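Local coordinates for extracellular protein containing a SCP domain (Bacillus anthracis, PDB 4IFA) that is of unknown function but, as an extracellular SCP-domain protein of the anthrax bacillus, may contribute to virulence and is a vaccine candidate, at residues Y122-I135 against F146-V159. Residues are numbered along the deposited sequence; the frame is centred on the assembly and turned at random.
Sequences YEDVYKKNPLSHEI and FELSDTEVMEQPLV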
# COMPACT_ATOMS: atom_id res chain seq x y z
N TYR A 122 18.92 1.51 1.78
CA TYR A 122 18.92 1.85 0.37
C TYR A 122 20.31 1.65 -0.29
O TYR A 122 20.38 1.13 -1.40
CB TYR A 122 18.45 3.32 0.18
CG TYR A 122 18.27 3.74 -1.26
CD1 TYR A 122 17.05 3.61 -1.90
CD2 TYR A 122 19.33 4.19 -2.01
CE1 TYR A 122 16.87 3.99 -3.19
CE2 TYR A 122 19.17 4.57 -3.32
CZ TYR A 122 17.94 4.41 -3.93
OH TYR A 122 17.77 4.80 -5.25
N GLU A 123 21.39 2.12 0.34
CA GLU A 123 22.73 2.01 -0.28
C GLU A 123 23.07 0.54 -0.58
O GLU A 123 23.77 0.25 -1.55
CB GLU A 123 23.81 2.78 0.51
CG GLU A 123 24.08 2.26 1.86
CD GLU A 123 25.10 3.05 2.65
OE1 GLU A 123 25.64 2.44 3.60
OE2 GLU A 123 25.39 4.23 2.34
N ASP A 124 22.66 -0.37 0.29
CA ASP A 124 22.93 -1.80 0.08
C ASP A 124 22.02 -2.42 -0.96
O ASP A 124 22.47 -3.25 -1.76
CB ASP A 124 22.80 -2.55 1.39
CG ASP A 124 23.82 -2.10 2.42
OD1 ASP A 124 25.00 -1.85 2.06
OD2 ASP A 124 23.49 -1.98 3.61
N VAL A 125 20.77 -1.97 -1.03
CA VAL A 125 19.84 -2.44 -2.05
C VAL A 125 20.36 -2.03 -3.44
O VAL A 125 20.40 -2.84 -4.35
CB VAL A 125 18.44 -1.89 -1.82
CG1 VAL A 125 17.51 -2.13 -3.01
CG2 VAL A 125 17.85 -2.45 -0.52
N TYR A 126 20.81 -0.77 -3.58
CA TYR A 126 21.24 -0.24 -4.87
C TYR A 126 22.45 -0.96 -5.37
O TYR A 126 22.47 -1.37 -6.52
CB TYR A 126 21.58 1.25 -4.74
CG TYR A 126 21.92 1.92 -6.06
CD1 TYR A 126 21.00 2.71 -6.73
CD2 TYR A 126 23.16 1.77 -6.62
CE1 TYR A 126 21.33 3.31 -7.95
CE2 TYR A 126 23.49 2.35 -7.83
CZ TYR A 126 22.56 3.10 -8.49
OH TYR A 126 22.97 3.69 -9.69
N LYS A 127 23.42 -1.10 -4.48
CA LYS A 127 24.73 -1.63 -4.84
C LYS A 127 24.65 -2.98 -5.49
O LYS A 127 25.43 -3.28 -6.40
CB LYS A 127 25.58 -1.73 -3.59
CG LYS A 127 27.06 -1.82 -3.86
CD LYS A 127 27.81 -1.93 -2.56
CE LYS A 127 27.66 -0.70 -1.68
NZ LYS A 127 28.46 -0.84 -0.44
N LYS A 128 23.72 -3.81 -5.03
CA LYS A 128 23.65 -5.18 -5.54
C LYS A 128 23.02 -5.23 -6.94
O LYS A 128 23.25 -6.18 -7.69
CB LYS A 128 23.02 -6.17 -4.50
CG LYS A 128 21.55 -6.08 -4.29
CD LYS A 128 21.02 -6.99 -3.15
CE LYS A 128 21.42 -6.50 -1.73
NZ LYS A 128 21.01 -7.34 -0.54
N ASN A 129 22.24 -4.20 -7.29
CA ASN A 129 21.62 -4.11 -8.61
C ASN A 129 21.18 -2.67 -8.87
O ASN A 129 20.01 -2.31 -8.61
CB ASN A 129 20.41 -5.04 -8.71
CG ASN A 129 20.02 -5.33 -10.15
OD1 ASN A 129 20.60 -4.78 -11.09
ND2 ASN A 129 19.05 -6.23 -10.34
N PRO A 130 22.11 -1.83 -9.37
CA PRO A 130 21.81 -0.42 -9.63
C PRO A 130 20.44 -0.17 -10.26
O PRO A 130 20.08 -0.80 -11.26
CB PRO A 130 22.96 0.01 -10.54
CG PRO A 130 24.12 -0.82 -10.06
CD PRO A 130 23.50 -2.16 -9.74
N LEU A 131 19.73 0.80 -9.67
CA LEU A 131 18.36 1.18 -9.98
C LEU A 131 18.32 2.20 -11.09
O LEU A 131 19.01 3.21 -11.01
CB LEU A 131 17.77 1.78 -8.72
CG LEU A 131 17.89 0.86 -7.52
CD1 LEU A 131 17.55 1.57 -6.21
CD2 LEU A 131 17.04 -0.37 -7.75
N SER A 132 17.55 1.94 -12.15
CA SER A 132 17.52 2.83 -13.33
C SER A 132 16.44 3.91 -13.26
O SER A 132 15.40 3.70 -12.63
CB SER A 132 17.25 1.99 -14.58
OG SER A 132 17.29 2.80 -15.75
N HIS A 133 16.66 5.04 -13.93
CA HIS A 133 15.70 6.14 -14.03
C HIS A 133 14.76 5.93 -15.20
O HIS A 133 13.79 6.67 -15.34
CB HIS A 133 16.41 7.47 -14.27
CG HIS A 133 17.18 7.97 -13.10
ND1 HIS A 133 16.77 9.06 -12.36
CD2 HIS A 133 18.33 7.54 -12.53
CE1 HIS A 133 17.64 9.27 -11.38
NE2 HIS A 133 18.59 8.36 -11.47
N GLU A 134 15.05 4.94 -16.04
CA GLU A 134 14.23 4.64 -17.21
C GLU A 134 13.96 3.15 -17.25
O GLU A 134 14.87 2.34 -17.06
CB GLU A 134 14.97 5.03 -18.49
CG GLU A 134 15.37 6.50 -18.56
CD GLU A 134 14.17 7.43 -18.55
OE1 GLU A 134 13.10 7.02 -19.06
OE2 GLU A 134 14.30 8.57 -18.03
N ILE A 135 12.70 2.80 -17.51
CA ILE A 135 12.30 1.41 -17.61
C ILE A 135 11.56 1.29 -18.94
O ILE A 135 10.63 2.06 -19.20
CB ILE A 135 11.35 0.99 -16.47
CG1 ILE A 135 12.02 1.13 -15.08
CG2 ILE A 135 10.84 -0.45 -16.69
CD1 ILE A 135 13.12 0.13 -14.79
N PHE A 146 8.84 4.20 -18.92
CA PHE A 146 8.60 4.94 -17.69
C PHE A 146 9.81 5.82 -17.41
O PHE A 146 10.96 5.40 -17.59
CB PHE A 146 8.36 4.01 -16.51
CG PHE A 146 7.02 3.37 -16.52
CD1 PHE A 146 5.90 4.07 -16.08
CD2 PHE A 146 6.85 2.06 -16.95
CE1 PHE A 146 4.67 3.49 -16.07
CE2 PHE A 146 5.60 1.47 -16.96
CZ PHE A 146 4.51 2.18 -16.51
N GLU A 147 9.55 7.05 -16.99
CA GLU A 147 10.59 7.99 -16.62
C GLU A 147 10.45 8.31 -15.14
O GLU A 147 9.54 9.05 -14.75
CB GLU A 147 10.47 9.26 -17.46
CG GLU A 147 10.81 9.04 -18.93
CD GLU A 147 10.40 10.18 -19.85
OE1 GLU A 147 9.51 10.98 -19.49
OE2 GLU A 147 10.96 10.26 -20.96
N LEU A 148 11.33 7.73 -14.32
CA LEU A 148 11.27 7.97 -12.88
C LEU A 148 11.95 9.28 -12.52
O LEU A 148 13.03 9.58 -13.02
CB LEU A 148 11.93 6.85 -12.06
CG LEU A 148 11.24 5.48 -12.00
CD1 LEU A 148 11.39 4.73 -13.34
CD2 LEU A 148 11.82 4.67 -10.84
N SER A 149 11.32 10.05 -11.63
CA SER A 149 11.91 11.27 -11.10
C SER A 149 12.99 10.91 -10.08
O SER A 149 13.08 9.76 -9.62
CB SER A 149 10.85 12.11 -10.39
OG SER A 149 10.38 11.44 -9.22
N ASP A 150 13.78 11.90 -9.68
CA ASP A 150 14.83 11.66 -8.68
C ASP A 150 14.19 11.17 -7.39
O ASP A 150 14.72 10.27 -6.73
CB ASP A 150 15.64 12.94 -8.43
CG ASP A 150 16.58 13.30 -9.58
OD1 ASP A 150 16.71 12.51 -10.54
OD2 ASP A 150 17.21 14.37 -9.49
N THR A 151 13.05 11.73 -7.03
CA THR A 151 12.31 11.32 -5.82
C THR A 151 11.85 9.88 -5.89
O THR A 151 12.00 9.12 -4.92
CB THR A 151 11.11 12.26 -5.59
OG1 THR A 151 11.61 13.61 -5.50
CG2 THR A 151 10.32 11.91 -4.31
N GLU A 152 11.27 9.50 -7.02
CA GLU A 152 10.83 8.13 -7.24
C GLU A 152 11.99 7.11 -7.18
O GLU A 152 11.84 6.00 -6.64
CB GLU A 152 10.05 8.04 -8.56
CG GLU A 152 8.68 8.75 -8.43
CD GLU A 152 7.99 9.04 -9.75
OE1 GLU A 152 8.65 9.07 -10.81
OE2 GLU A 152 6.76 9.28 -9.72
N VAL A 153 13.15 7.48 -7.72
CA VAL A 153 14.30 6.59 -7.65
C VAL A 153 14.73 6.32 -6.18
O VAL A 153 15.20 5.22 -5.87
CB VAL A 153 15.47 7.13 -8.52
CG1 VAL A 153 16.79 6.41 -8.23
CG2 VAL A 153 15.10 7.02 -10.00
N MSE A 154 14.56 7.31 -5.30
CA MSE A 154 14.93 7.15 -3.88
C MSE A 154 13.84 6.60 -2.99
O MSE A 154 14.15 6.03 -1.93
CB MSE A 154 15.38 8.47 -3.29
CG MSE A 154 16.70 8.98 -3.86
SE MSE A 154 17.30 10.65 -3.07
CE MSE A 154 15.99 11.86 -3.84
N GLU A 155 12.57 6.78 -3.37
CA GLU A 155 11.45 6.30 -2.58
C GLU A 155 10.75 5.04 -3.04
O GLU A 155 10.19 4.33 -2.20
CB GLU A 155 10.37 7.43 -2.43
CG GLU A 155 10.96 8.65 -1.72
CD GLU A 155 9.99 9.80 -1.51
OE1 GLU A 155 8.81 9.70 -1.92
OE2 GLU A 155 10.45 10.83 -0.98
N GLN A 156 10.72 4.79 -4.35
CA GLN A 156 9.98 3.66 -4.91
C GLN A 156 10.49 3.22 -6.28
O GLN A 156 9.72 3.15 -7.25
CB GLN A 156 8.48 3.98 -4.95
CG GLN A 156 8.18 5.32 -5.65
CD GLN A 156 6.72 5.53 -5.98
OE1 GLN A 156 6.07 4.63 -6.50
NE2 GLN A 156 6.23 6.75 -5.76
N PRO A 157 11.80 2.91 -6.35
CA PRO A 157 12.40 2.48 -7.61
C PRO A 157 11.87 1.10 -8.08
O PRO A 157 11.26 0.36 -7.30
CB PRO A 157 13.91 2.41 -7.27
CG PRO A 157 13.92 2.09 -5.82
CD PRO A 157 12.80 2.92 -5.26
N LEU A 158 12.16 0.78 -9.34
CA LEU A 158 11.72 -0.47 -10.00
C LEU A 158 12.91 -1.29 -10.47
O LEU A 158 13.84 -0.76 -11.08
CB LEU A 158 10.84 -0.13 -11.21
CG LEU A 158 9.95 -1.30 -11.66
CD1 LEU A 158 8.76 -1.55 -10.69
CD2 LEU A 158 9.45 -1.07 -13.10
N VAL A 159 12.89 -2.60 -10.18
CA VAL A 159 13.97 -3.52 -10.59
C VAL A 159 13.34 -4.70 -11.32
O VAL A 159 12.32 -5.23 -10.88
CB VAL A 159 14.82 -3.99 -9.37
CG1 VAL A 159 14.01 -4.85 -8.44
CG2 VAL A 159 16.09 -4.74 -9.80
O HOH W 1 14.44 2.02 -10.67
O HOH W 2 16.28 -0.72 -12.41
O HOH W 3 13.84 10.02 -15.72
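The base of the β hairpin formed by strands 134-139 and 142-147, in the CAP-associated N-terminal region, is where this contact begins, with I135 and F146 as an antiparallel hydrogen-bonded pair: F146 N reaches I135 O at 2.8 Å, and I135 N donates back to F146 O. One residue beyond the strand, L148 N still bonds H133 O (2.9 Å), carrying the pairing toward helix 150-155, whose start is closed by the S149/E152 capping box. Over that helix lies the H133 ring. V153 CG2 sits 3.7 Å from the H133 ring centroid and 16° off its normal, a CH-pi contact, while D150 OD1 lies at the ring edge, its carboxylate turned 80° to the ring. From helix 122-128, Y122 extends its ring with CG anti to the backbone N (chi1 -173°), and OH donates to V153 O at 2.7 Å from above the carbonyl plane. L131 CD1 packs on P157 CG at 3.7 Å. I135 CG2 lies 3.9 Å from L158 CD2, the side chains crossing at about a right angle. One water donates to S132 O and accepts from L158 N; another accepts from S132 N and donates to L158 O. Y122 thus joins the two helices, while water satisfies both backbones without direct strand pairing.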